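Phosphothreonine lyase ospF (Shigella flexneri, PDB 3I0U) is a type III secreted effector that acts as a phosphothreonine lyase, probably removing the phosphate from phosphothreonine in host kinases by beta-elimination. Local coordinates at residues A[85-90]-A[168-173]; A[95-100]-A[162-167]; A[37-42]-A[90-95]. All coordinates share one frame; numbering follows the deposited sequence.

Interaction 1 of 3, residues A[85-90]-A[168-173]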
ATOM      1  N   SER A  85      -1.340   4.351   8.684  1.00 71.35           N
ATOM      2  CA  SER A  85      -1.410   5.447   9.668  1.00 71.10           C
ATOM      3  C   SER A  85      -0.543   5.173  10.926  1.00 71.34           C
ATOM      4  O   SER A  85      -0.745   4.170  11.653  1.00 70.53           O
ATOM      5  CB  SER A  85      -2.871   5.687  10.072  1.00 71.23           C
ATOM      6  OG  SER A  85      -3.607   6.399   9.072  1.00 71.59           O
ATOM      7  N   ILE A  86       0.437   6.061  11.141  1.00 70.37           N
ATOM      8  CA  ILE A  86       1.431   5.900  12.175  1.00 69.73           C
ATOM      9  C   ILE A  86       1.311   7.132  13.071  1.00 69.75           C
ATOM     10  O   ILE A  86       0.863   8.193  12.601  1.00 69.84           O
ATOM     11  CB  ILE A  86       2.836   5.819  11.548  1.00 69.98           C
ATOM     12  CG1 ILE A  86       2.870   4.829  10.366  1.00 70.66           C
ATOM     13  CG2 ILE A  86       3.929   5.532  12.608  1.00 68.70           C
ATOM     14  CD1 ILE A  86       2.505   3.348  10.705  1.00 71.08           C
ATOM     15  N   ALA A  87       1.653   7.004  14.357  1.00 68.96           N
ATOM     16  CA  ALA A  87       1.883   8.190  15.193  1.00 69.03           C
ATOM     17  C   ALA A  87       2.944   9.136  14.601  1.00 68.72           C
ATOM     18  O   ALA A  87       3.934   8.699  14.055  1.00 67.88           O
ATOM     19  CB  ALA A  87       2.269   7.796  16.570  1.00 68.93           C
ATOM     20  N   ARG A  88       2.717  10.439  14.729  1.00 69.21           N
ATOM     21  CA  ARG A  88       3.492  11.440  14.004  1.00 69.44           C
ATOM     22  C   ARG A  88       5.008  11.283  14.169  1.00 69.56           C
ATOM     23  O   ARG A  88       5.721  11.232  13.201  1.00 68.88           O
ATOM     24  CB  ARG A  88       3.013  12.834  14.371  1.00 69.99           C
ATOM     25  CG  ARG A  88       3.714  13.965  13.560  1.00 71.45           C
ATOM     26  CD  ARG A  88       3.205  15.374  13.779  1.00 69.64           C
ATOM     27  NE  ARG A  88       3.790  15.879  14.996  1.00 75.08           N
ATOM     28  CZ  ARG A  88       5.056  16.337  15.163  1.00 76.65           C
ATOM     29  NH1 ARG A  88       5.942  16.389  14.164  1.00 76.05           N
ATOM     30  NH2 ARG A  88       5.453  16.761  16.372  1.00 75.14           N
ATOM     31  N   GLU A  89       5.464  11.082  15.401  1.00 69.94           N
ATOM     32  CA  GLU A  89       6.895  10.957  15.731  1.00 70.13           C
ATOM     33  C   GLU A  89       7.543   9.629  15.373  1.00 70.39           C
ATOM     34  O   GLU A  89       8.774   9.520  15.404  1.00 70.41           O
ATOM     35  CB  GLU A  89       7.128  11.256  17.215  1.00 70.16           C
ATOM     36  CG  GLU A  89       6.776  12.688  17.627  1.00 71.13           C
ATOM     37  CD  GLU A  89       5.273  12.970  17.573  1.00 71.98           C
ATOM     38  OE1 GLU A  89       4.471  12.003  17.636  1.00 74.20           O
ATOM     39  OE2 GLU A  89       4.883  14.138  17.446  1.00 67.33           O
ATOM     40  N   GLN A  90       6.718   8.630  15.031  1.00 70.29           N
ATOM     41  CA  GLN A  90       7.201   7.293  14.708  1.00 70.48           C
ATOM     42  C   GLN A  90       7.186   7.025  13.202  1.00 70.47           C
ATOM     43  O   GLN A  90       7.463   5.906  12.747  1.00 70.00           O
ATOM     44  CB  GLN A  90       6.401   6.231  15.465  1.00 70.57           C
ATOM     45  CG  GLN A  90       6.609   6.299  16.948  1.00 70.83           C
ATOM     46  CD  GLN A  90       5.960   5.167  17.702  1.00 70.93           C
ATOM     47  OE1 GLN A  90       5.998   4.003  17.278  1.00 71.86           O
ATOM     48  NE2 GLN A  90       5.407   5.487  18.860  1.00 68.78           N
ATOM     49  N   LYS A 168       6.270  -2.816  17.786  1.00 70.65           N
ATOM     50  CA  LYS A 168       5.441  -2.031  18.729  1.00 70.10           C
ATOM     51  C   LYS A 168       5.290  -0.569  18.345  1.00 69.78           C
ATOM     52  O   LYS A 168       5.345   0.279  19.154  1.00 69.54           O
ATOM     53  CB  LYS A 168       5.887  -2.238  20.177  1.00 69.72           C
ATOM     54  CG  LYS A 168       5.369  -3.555  20.733  1.00 70.40           C
ATOM     55  CD  LYS A 168       5.777  -3.935  22.145  1.00 70.02           C
ATOM     56  CE  LYS A 168       5.715  -5.492  22.260  1.00 72.03           C
ATOM     57  NZ  LYS A 168       6.275  -6.104  23.526  1.00 71.72           N
ATOM     58  N   ILE A 169       5.120  -0.323  17.063  1.00 69.89           N
ATOM     59  CA  ILE A 169       4.862   0.972  16.500  1.00 70.20           C
ATOM     60  C   ILE A 169       3.465   1.487  16.855  1.00 70.58           C
ATOM     61  O   ILE A 169       2.495   0.738  16.800  1.00 71.18           O
ATOM     62  CB  ILE A 169       5.008   0.884  14.968  1.00 69.97           C
ATOM     63  CG1 ILE A 169       6.452   0.529  14.587  1.00 70.46           C
ATOM     64  CG2 ILE A 169       4.520   2.160  14.275  1.00 69.28           C
ATOM     65  CD1 ILE A 169       7.544   1.538  15.032  1.00 71.54           C
ATOM     66  N   ALA A 170       3.359   2.766  17.217  1.00 70.50           N
ATOM     67  CA  ALA A 170       2.080   3.362  17.571  1.00 69.91           C
ATOM     68  C   ALA A 170       1.320   3.693  16.297  1.00 70.77           C
ATOM     69  O   ALA A 170       1.886   4.332  15.378  1.00 71.31           O
ATOM     70  CB  ALA A 170       2.277   4.585  18.356  1.00 68.66           C
ATOM     71  N   PRO A 171       0.038   3.254  16.216  1.00 70.68           N
ATOM     72  CA  PRO A 171      -0.883   3.677  15.170  1.00 70.26           C
ATOM     73  C   PRO A 171      -1.218   5.159  15.236  1.00 70.08           C
ATOM     74  O   PRO A 171      -1.203   5.744  16.288  1.00 70.11           O
ATOM     75  CB  PRO A 171      -2.137   2.851  15.463  1.00 70.40           C
ATOM     76  CG  PRO A 171      -2.058   2.530  16.907  1.00 70.50           C
ATOM     77  CD  PRO A 171      -0.603   2.294  17.135  1.00 70.64           C
ATOM     78  N   GLY A 172      -1.507   5.762  14.097  1.00 70.38           N
ATOM     79  CA  GLY A 172      -1.914   7.152  14.066  1.00 70.14           C
ATOM     80  C   GLY A 172      -3.397   7.214  13.852  1.00 70.41           C
ATOM     81  O   GLY A 172      -4.124   6.302  14.209  1.00 70.25           O
ATOM     82  N   GLU A 173      -3.861   8.311  13.278  1.00 70.90           N
ATOM     83  CA  GLU A 173      -5.294   8.536  13.136  1.00 71.05           C
ATOM     84  C   GLU A 173      -5.736   8.267  11.697  1.00 71.02           C
ATOM     85  O   GLU A 173      -5.310   8.945  10.784  1.00 71.64           O
ATOM     86  CB  GLU A 173      -5.591   9.970  13.546  1.00 70.93           C
ATOM     87  CG  GLU A 173      -6.967  10.476  13.206  1.00 72.45           C
ATOM     88  CD  GLU A 173      -7.323  11.710  14.009  1.00 75.24           C
ATOM     89  OE1 GLU A 173      -8.433  11.731  14.589  1.00 75.77           O
ATOM     90  OE2 GLU A 173      -6.491  12.660  14.077  1.00 76.11           O
TER

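Interaction 2 of 3, residues A[95-100]-A[162-167]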
ATOM      1  N   PHE A  95       8.946   3.948   8.430  1.00 70.79           N
ATOM      2  CA  PHE A  95       9.422   3.823   7.085  1.00 70.85           C
ATOM      3  C   PHE A  95      10.608   2.877   7.051  1.00 70.93           C
ATOM      4  O   PHE A  95      10.699   2.049   6.178  1.00 71.17           O
ATOM      5  CB  PHE A  95       9.787   5.187   6.479  1.00 70.44           C
ATOM      6  CG  PHE A  95      10.523   5.073   5.177  1.00 70.73           C
ATOM      7  CD1 PHE A  95       9.827   4.807   4.008  1.00 72.57           C
ATOM      8  CD2 PHE A  95      11.923   5.174   5.125  1.00 70.07           C
ATOM      9  CE1 PHE A  95      10.504   4.665   2.802  1.00 71.85           C
ATOM     10  CE2 PHE A  95      12.625   5.020   3.952  1.00 68.59           C
ATOM     11  CZ  PHE A  95      11.948   4.785   2.789  1.00 71.15           C
ATOM     12  N   GLN A  96      11.525   3.006   7.995  1.00 71.49           N
ATOM     13  CA  GLN A  96      12.711   2.149   7.985  1.00 72.17           C
ATOM     14  C   GLN A  96      12.325   0.700   8.169  1.00 71.38           C
ATOM     15  O   GLN A  96      12.855  -0.182   7.487  1.00 72.32           O
ATOM     16  CB  GLN A  96      13.727   2.590   9.049  1.00 71.51           C
ATOM     17  CG  GLN A  96      14.807   1.546   9.368  1.00 72.91           C
ATOM     18  CD  GLN A  96      16.022   2.160  10.066  1.00 75.12           C
ATOM     19  OE1 GLN A  96      15.951   2.595  11.245  1.00 74.58           O
ATOM     20  NE2 GLN A  96      17.160   2.229   9.329  1.00 76.58           N
ATOM     21  N   ILE A  97      11.365   0.482   9.048  1.00 70.60           N
ATOM     22  CA  ILE A  97      10.818  -0.828   9.256  1.00 70.38           C
ATOM     23  C   ILE A  97      10.111  -1.394   8.007  1.00 70.40           C
ATOM     24  O   ILE A  97      10.259  -2.582   7.687  1.00 71.09           O
ATOM     25  CB  ILE A  97       9.908  -0.808  10.497  1.00 70.70           C
ATOM     26  CG1 ILE A  97      10.788  -0.735  11.757  1.00 69.04           C
ATOM     27  CG2 ILE A  97       8.856  -2.000  10.501  1.00 67.81           C
ATOM     28  CD1 ILE A  97      10.038  -0.299  12.914  1.00 67.13           C
ATOM     29  N   LEU A  98       9.399  -0.543   7.293  1.00 70.18           N
ATOM     30  CA  LEU A  98       8.646  -0.951   6.116  1.00 70.50           C
ATOM     31  C   LEU A  98       9.382  -0.869   4.762  1.00 71.01           C
ATOM     32  O   LEU A  98       8.888  -1.409   3.766  1.00 71.21           O
ATOM     33  CB  LEU A  98       7.309  -0.208   6.035  1.00 70.19           C
ATOM     34  CG  LEU A  98       6.345  -0.490   7.205  1.00 69.98           C
ATOM     35  CD1 LEU A  98       5.022   0.183   7.016  1.00 69.20           C
ATOM     36  CD2 LEU A  98       6.139  -1.982   7.432  1.00 70.98           C
ATOM     37  N   SER A  99      10.576  -0.272   4.728  1.00 70.95           N
ATOM     38  CA  SER A  99      11.179   0.026   3.427  1.00 71.37           C
ATOM     39  C   SER A  99      11.532  -1.252   2.675  1.00 70.81           C
ATOM     40  O   SER A  99      11.373  -1.307   1.462  1.00 70.96           O
ATOM     41  CB  SER A  99      12.389   0.981   3.514  1.00 70.79           C
ATOM     42  OG  SER A  99      13.281   0.583   4.556  1.00 73.99           O
ATOM     43  N   GLY A 100      11.986  -2.261   3.399  1.00 70.07           N
ATOM     44  CA  GLY A 100      12.333  -3.530   2.790  1.00 70.91           C
ATOM     45  C   GLY A 100      11.181  -4.173   2.042  1.00 70.96           C
ATOM     46  O   GLY A 100      11.417  -4.821   1.035  1.00 71.08           O
ATOM     47  N   SER A 162       1.964  -6.934  10.482  1.00 72.13           N
ATOM     48  CA  SER A 162       2.752  -7.787  11.337  1.00 71.46           C
ATOM     49  C   SER A 162       4.105  -7.155  11.709  1.00 71.54           C
ATOM     50  O   SER A 162       4.571  -7.257  12.828  1.00 71.66           O
ATOM     51  CB  SER A 162       2.958  -9.090  10.591  1.00 70.62           C
ATOM     52  OG  SER A 162       3.992  -9.823  11.156  1.00 71.08           O
ATOM     53  N   ASN A 163       4.733  -6.492  10.759  1.00 71.48           N
ATOM     54  CA  ASN A 163       6.023  -5.889  11.014  1.00 71.21           C
ATOM     55  C   ASN A 163       5.926  -4.671  11.904  1.00 71.34           C
ATOM     56  O   ASN A 163       6.808  -4.441  12.732  1.00 71.88           O
ATOM     57  CB  ASN A 163       6.698  -5.485   9.709  1.00 71.13           C
ATOM     58  CG  ASN A 163       7.487  -6.607   9.094  1.00 71.29           C
ATOM     59  OD1 ASN A 163       6.963  -7.430   8.354  1.00 72.84           O
ATOM     60  ND2 ASN A 163       8.743  -6.649   9.391  1.00 70.38           N
ATOM     61  N   LEU A 164       4.872  -3.875  11.724  1.00 71.04           N
ATOM     62  CA  LEU A 164       4.631  -2.711  12.573  1.00 70.45           C
ATOM     63  C   LEU A 164       4.278  -3.120  13.966  1.00 70.10           C
ATOM     64  O   LEU A 164       4.818  -2.579  14.902  1.00 70.05           O
ATOM     65  CB  LEU A 164       3.493  -1.891  12.015  1.00 70.71           C
ATOM     66  CG  LEU A 164       3.695  -0.633  11.171  1.00 71.04           C
ATOM     67  CD1 LEU A 164       5.158  -0.320  10.790  1.00 70.60           C
ATOM     68  CD2 LEU A 164       2.786  -0.705   9.990  1.00 69.35           C
ATOM     69  N   LEU A 165       3.392  -4.108  14.102  1.00 70.04           N
ATOM     70  CA  LEU A 165       2.948  -4.548  15.427  1.00 69.73           C
ATOM     71  C   LEU A 165       4.103  -5.127  16.245  1.00 69.51           C
ATOM     72  O   LEU A 165       4.216  -4.912  17.449  1.00 69.73           O
ATOM     73  CB  LEU A 165       1.748  -5.513  15.315  1.00 69.95           C
ATOM     74  CG  LEU A 165       1.200  -6.198  16.582  1.00 70.52           C
ATOM     75  CD1 LEU A 165       0.650  -5.114  17.542  1.00 71.02           C
ATOM     76  CD2 LEU A 165       0.141  -7.272  16.273  1.00 68.87           C
ATOM     77  N   ARG A 166       5.009  -5.811  15.582  1.00 69.29           N
ATOM     78  CA  ARG A 166       5.998  -6.514  16.328  1.00 69.97           C
ATOM     79  C   ARG A 166       7.194  -5.668  16.667  1.00 69.71           C
ATOM     80  O   ARG A 166       7.959  -5.963  17.554  1.00 69.82           O
ATOM     81  CB  ARG A 166       6.270  -7.874  15.693  1.00 70.29           C
ATOM     82  CG  ARG A 166       4.930  -8.769  15.792  1.00 71.52           C
ATOM     83  CD  ARG A 166       4.913 -10.046  14.955  1.00 71.91           C
ATOM     84  NE  ARG A 166       5.450  -9.834  13.603  1.00 75.67           N
ATOM     85  CZ  ARG A 166       6.495 -10.482  13.050  1.00 76.12           C
ATOM     86  NH1 ARG A 166       7.141 -11.458  13.714  1.00 72.53           N
ATOM     87  NH2 ARG A 166       6.876 -10.155  11.795  1.00 75.23           N
ATOM     88  N   SER A 167       7.319  -4.544  16.002  1.00 70.20           N
ATOM     89  CA  SER A 167       8.229  -3.510  16.489  1.00 70.42           C
ATOM     90  C   SER A 167       7.518  -2.509  17.409  1.00 70.61           C
ATOM     91  O   SER A 167       8.109  -1.506  17.797  1.00 70.93           O
ATOM     92  CB  SER A 167       8.905  -2.775  15.342  1.00 70.74           C
ATOM     93  OG  SER A 167       9.419  -3.681  14.355  1.00 72.28           O
TER

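Interaction 3 of 3, residues A[37-42]-A[90-95]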
ATOM      1  N   PRO A  37      16.958   3.010   0.779  1.00 71.94           N
ATOM      2  CA  PRO A  37      17.282   4.312   1.256  1.00 71.68           C
ATOM      3  C   PRO A  37      16.637   4.536   2.608  1.00 71.51           C
ATOM      4  O   PRO A  37      15.579   3.957   2.917  1.00 71.13           O
ATOM      5  CB  PRO A  37      16.631   5.213   0.213  1.00 71.98           C
ATOM      6  CG  PRO A  37      15.486   4.449  -0.247  1.00 71.24           C
ATOM      7  CD  PRO A  37      15.986   3.066  -0.321  1.00 72.02           C
ATOM      8  N   THR A  38      17.272   5.402   3.388  1.00 71.34           N
ATOM      9  CA  THR A  38      16.756   5.782   4.690  1.00 71.17           C
ATOM     10  C   THR A  38      15.651   6.815   4.421  1.00 70.78           C
ATOM     11  O   THR A  38      15.562   7.330   3.294  1.00 70.09           O
ATOM     12  CB  THR A  38      17.889   6.392   5.517  1.00 70.89           C
ATOM     13  OG1 THR A  38      18.237   7.639   4.925  1.00 70.92           O
ATOM     14  CG2 THR A  38      19.122   5.498   5.500  1.00 70.29           C
ATOM     15  N   TYR A  39      14.837   7.120   5.439  1.00 70.88           N
ATOM     16  CA  TYR A  39      13.930   8.282   5.388  1.00 71.13           C
ATOM     17  C   TYR A  39      14.539   9.607   4.929  1.00 71.48           C
ATOM     18  O   TYR A  39      13.980  10.245   4.024  1.00 71.76           O
ATOM     19  CB  TYR A  39      13.231   8.540   6.707  1.00 71.16           C
ATOM     20  CG  TYR A  39      12.069   9.497   6.553  1.00 70.68           C
ATOM     21  CD1 TYR A  39      10.955   9.141   5.770  1.00 68.28           C
ATOM     22  CD2 TYR A  39      12.075  10.743   7.180  1.00 69.22           C
ATOM     23  CE1 TYR A  39       9.884   9.962   5.630  1.00 67.63           C
ATOM     24  CE2 TYR A  39      10.991  11.608   7.037  1.00 70.62           C
ATOM     25  CZ  TYR A  39       9.898  11.190   6.244  1.00 71.63           C
ATOM     26  OH  TYR A  39       8.795  11.989   6.072  1.00 73.02           O
ATOM     27  N   SER A  40      15.659  10.025   5.514  1.00 71.19           N
ATOM     28  CA  SER A  40      16.233  11.285   5.066  1.00 72.03           C
ATOM     29  C   SER A  40      16.731  11.215   3.615  1.00 72.31           C
ATOM     30  O   SER A  40      16.656  12.218   2.908  1.00 72.99           O
ATOM     31  CB  SER A  40      17.279  11.879   6.025  1.00 71.73           C
ATOM     32  OG  SER A  40      18.481  11.160   5.990  1.00 71.64           O
ATOM     33  N   ASP A  41      17.197  10.053   3.161  1.00 72.05           N
ATOM     34  CA  ASP A  41      17.606   9.909   1.760  1.00 72.04           C
ATOM     35  C   ASP A  41      16.460  10.172   0.787  1.00 72.29           C
ATOM     36  O   ASP A  41      16.655  10.913  -0.174  1.00 72.39           O
ATOM     37  CB  ASP A  41      18.210   8.540   1.455  1.00 72.16           C
ATOM     38  CG  ASP A  41      19.501   8.275   2.197  1.00 72.64           C
ATOM     39  OD1 ASP A  41      20.254   9.224   2.498  1.00 72.74           O
ATOM     40  OD2 ASP A  41      19.760   7.085   2.487  1.00 74.21           O
ATOM     41  N   ILE A  42      15.273   9.595   1.034  1.00 72.49           N
ATOM     42  CA  ILE A  42      14.110   9.849   0.173  1.00 72.42           C
ATOM     43  C   ILE A  42      13.585  11.285   0.294  1.00 72.87           C
ATOM     44  O   ILE A  42      12.948  11.788  -0.640  1.00 73.40           O
ATOM     45  CB  ILE A  42      12.965   8.821   0.341  1.00 72.80           C
ATOM     46  CG1 ILE A  42      12.339   8.864   1.739  1.00 72.51           C
ATOM     47  CG2 ILE A  42      13.450   7.406   0.071  1.00 72.34           C
ATOM     48  CD1 ILE A  42      11.002   8.224   1.795  1.00 69.80           C
ATOM     49  N   GLN A  90       6.718   8.630  15.031  1.00 70.29           N
ATOM     50  CA  GLN A  90       7.201   7.293  14.708  1.00 70.48           C
ATOM     51  C   GLN A  90       7.186   7.025  13.202  1.00 70.47           C
ATOM     52  O   GLN A  90       7.463   5.906  12.747  1.00 70.00           O
ATOM     53  CB  GLN A  90       6.401   6.231  15.465  1.00 70.57           C
ATOM     54  CG  GLN A  90       6.609   6.299  16.948  1.00 70.83           C
ATOM     55  CD  GLN A  90       5.960   5.167  17.702  1.00 70.93           C
ATOM     56  OE1 GLN A  90       5.998   4.003  17.278  1.00 71.86           O
ATOM     57  NE2 GLN A  90       5.407   5.487  18.860  1.00 68.78           N
ATOM     58  N   VAL A  91       6.883   8.067  12.436  1.00 70.21           N
ATOM     59  CA  VAL A  91       6.879   7.965  10.992  1.00 70.74           C
ATOM     60  C   VAL A  91       8.207   7.561  10.286  1.00 70.70           C
ATOM     61  O   VAL A  91       8.206   6.582   9.531  1.00 71.12           O
ATOM     62  CB  VAL A  91       6.148   9.165  10.350  1.00 70.74           C
ATOM     63  CG1 VAL A  91       6.246   9.114   8.876  1.00 70.72           C
ATOM     64  CG2 VAL A  91       4.688   9.135  10.734  1.00 71.51           C
ATOM     65  N   PRO A  92       9.315   8.299  10.505  1.00 70.45           N
ATOM     66  CA  PRO A  92      10.563   7.828   9.901  1.00 70.57           C
ATOM     67  C   PRO A  92      10.970   6.425  10.305  1.00 70.91           C
ATOM     68  O   PRO A  92      11.417   5.647   9.440  1.00 71.42           O
ATOM     69  CB  PRO A  92      11.590   8.854  10.412  1.00 70.65           C
ATOM     70  CG  PRO A  92      10.791  10.069  10.595  1.00 69.53           C
ATOM     71  CD  PRO A  92       9.538   9.577  11.214  1.00 69.83           C
ATOM     72  N   LEU A  93      10.788   6.107  11.589  1.00 70.91           N
ATOM     73  CA  LEU A  93      11.055   4.763  12.089  1.00 71.21           C
ATOM     74  C   LEU A  93      10.257   3.725  11.337  1.00 70.97           C
ATOM     75  O   LEU A  93      10.827   2.760  10.872  1.00 72.17           O
ATOM     76  CB  LEU A  93      10.745   4.651  13.574  1.00 71.03           C
ATOM     77  CG  LEU A  93      11.337   3.449  14.264  1.00 71.38           C
ATOM     78  CD1 LEU A  93      12.890   3.571  14.289  1.00 73.12           C
ATOM     79  CD2 LEU A  93      10.731   3.527  15.633  1.00 71.88           C
ATOM     80  N   ALA A  94       8.955   3.968  11.198  1.00 70.23           N
ATOM     81  CA  ALA A  94       8.060   3.077  10.517  1.00 70.17           C
ATOM     82  C   ALA A  94       8.417   2.909   9.057  1.00 70.50           C
ATOM     83  O   ALA A  94       8.203   1.878   8.508  1.00 70.66           O
ATOM     84  CB  ALA A  94       6.640   3.577  10.644  1.00 69.76           C
ATOM     85  N   PHE A  95       8.946   3.948   8.430  1.00 70.79           N
ATOM     86  CA  PHE A  95       9.422   3.823   7.085  1.00 70.85           C
ATOM     87  C   PHE A  95      10.608   2.877   7.051  1.00 70.93           C
ATOM     88  O   PHE A  95      10.699   2.049   6.178  1.00 71.17           O
ATOM     89  CB  PHE A  95       9.787   5.187   6.479  1.00 70.44           C
ATOM     90  CG  PHE A  95      10.523   5.073   5.177  1.00 70.73           C
ATOM     91  CD1 PHE A  95       9.827   4.807   4.008  1.00 72.57           C
ATOM     92  CD2 PHE A  95      11.923   5.174   5.125  1.00 70.07           C
ATOM     93  CE1 PHE A  95      10.504   4.665   2.802  1.00 71.85           C
ATOM     94  CE2 PHE A  95      12.625   5.020   3.952  1.00 68.59           C
ATOM     95  CZ  PHE A  95      11.948   4.785   2.789  1.00 71.15           C
TER
HETATM   96  O   HOH W   1      14.698   6.227   8.608  1.00 61.66           O

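Interaction 1 of 3, residues A[85-90]-A[168-173]
Ile-86 and Pro-171 face each other in a single backbone bridge, with their CA atoms 4.4 Å apart. Two bonds flank the pair. Ala-87 N gives its hydrogen to Ala-170 O at 2.9 Å, in a nearly straight bond (176°). Gly-172 N does the same to Ser-85 O at 3.0 Å. This is the pattern of a non-hydrogen-bonded antiparallel pair, one residue pair long.

Gln-90 extends the contact with its side chain. CG lies beside the backbone N (chi1 -66°) and the chain runs on extended, which carries the amide to Ala-170. There OE1 accepts from Ala-170 N at 2.9 Å, with the donor lying above the amide plane. NE2 sits near Ala-170 CB. That methyl also meets the methyl of Ala-87, CB to CB 3.7 Å. On the helix side, the CG2 branches of Ile-86 and Ile-169 touch at 3.8 Å, next to Leu-164. Ser-85 OG turns to another partner, Ala-130 N.

Lys-168, with positive phi, ends helix 147-166 in a Schellman motif, and the chain reaches the bridge at Pro-171, three residues on. Backbone groups of two loop segments thus find partners in each other. The Gln-90 amide adds a third bond, to Ala-170 N, so directional bonds fix how the two loops lie together.

Interaction 2 of 3, residues A[95-100]-A[162-167]
Asn-163 O, against which Ile-97 CG2 rests, is gripped by Ser-167 at the end of helix 147-166. Ser-167 OG donates to it at 3.2 Å, nearly in line with the C=O bond. Ser-167 N adds a weak bond. The serine side chain is thereby folded back onto its own helix. Its CB then meets the tip of Ile-97, CD1 to CB 3.6 Å. The first torsion of Ile-97 (chi1 -74°) divides the work. CG1 lies beside the backbone N and leads CD1 to Ser-167, while CG2 faces Asn-163 O and Leu-164 CD1.

The short segments run close to antiparallel (148°), with axes 9.9 Å apart. These two helices pack side by side, and both reach the antiparallel sheet through Ile-84 of strand 80-84, which Leu-98 and Leu-164 touch. Those two leucines meet at about a right angle. Leu-164 CD1 presses against the branch point of Leu-98, 3.8 Å from CG. Leu-164 CD2 meets Leu-98 CD1 at a similar distance. Towards the helix end, Ile-169 continues the packing against Ile-97.

Interaction 3 of 3, residues A[37-42]-A[90-95]
Tyr-39 and Phe-95 both hold CG anti to the backbone N, at chi1 -166° and 169°, and these torsions bring their rings together. Ile-42 differs. Its CG1 stands between the backbone N and the carbonyl carbon, and CD1 then reaches the Phe-95 ring.

The Phe-95 ring takes most of the partners. Ile-42 CD1 lies over one face in a CH-pi contact, 4.0 Å from the ring centroid and displaced toward the CE1-CZ side. Tyr-39 turns an edge to the same face. This is an offset edge-to-face pair, with centroids 6.0 Å apart and planes at 60°. At the rim of the Phe-95 ring, close to its plane, CE2 meets Pro-37 O at 3.3 Å. Ser-99, one helical turn on, lies over the opposite face. Trp-112 and Ile-114 of strand 111-115 also touch the ring.

Pro-92 covers a face of Tyr-39. Its CA lies over the ring at CG, toward the rim, CB sits above the plane just off that rim, and its CG comes to Tyr-39 CD2 at 3.7 Å. The phenol oxygen points beyond the contact and bonds to Thr-115 O and Met-117 N. A water also joins the two segments. It accepts from Tyr-39 N at 3.3 Å and makes a weak bond to Pro-92 O.

Helix 39-44 starts precisely here. Thr-38 OG1 accepts from Asp-41 N at 3.2 Å, and Thr-38 N donates back to Asp-41 OD2 at 3.1 Å. The reciprocal pair is a capping box, and it sets the first turn of a short helix that packs with helix 91-102 and strand 111-115 around one phenylalanine.

From the N terminus, segment 37-42 comes first, at the start of helix 39-44. Interaction 3 closes a loop that contains several strands when the chain reaches 90-95. Segment 85-90, leaving strand 80-84, opens interaction 1 before that loop closes, so interactions 1 and 3 cross and share Gln-90. Interaction 2 begins at 95-100, shares Phe-95 with interaction 3 and follows it in series. It closes at 162-167, nested inside the loop that interaction 1 closes at 168-173. Helix 91-102 thus meets helix 39-44 near its start and helix 147-166 further along. Interaction 1 ties the loop before helix 91-102 to the loop after helix 147-166.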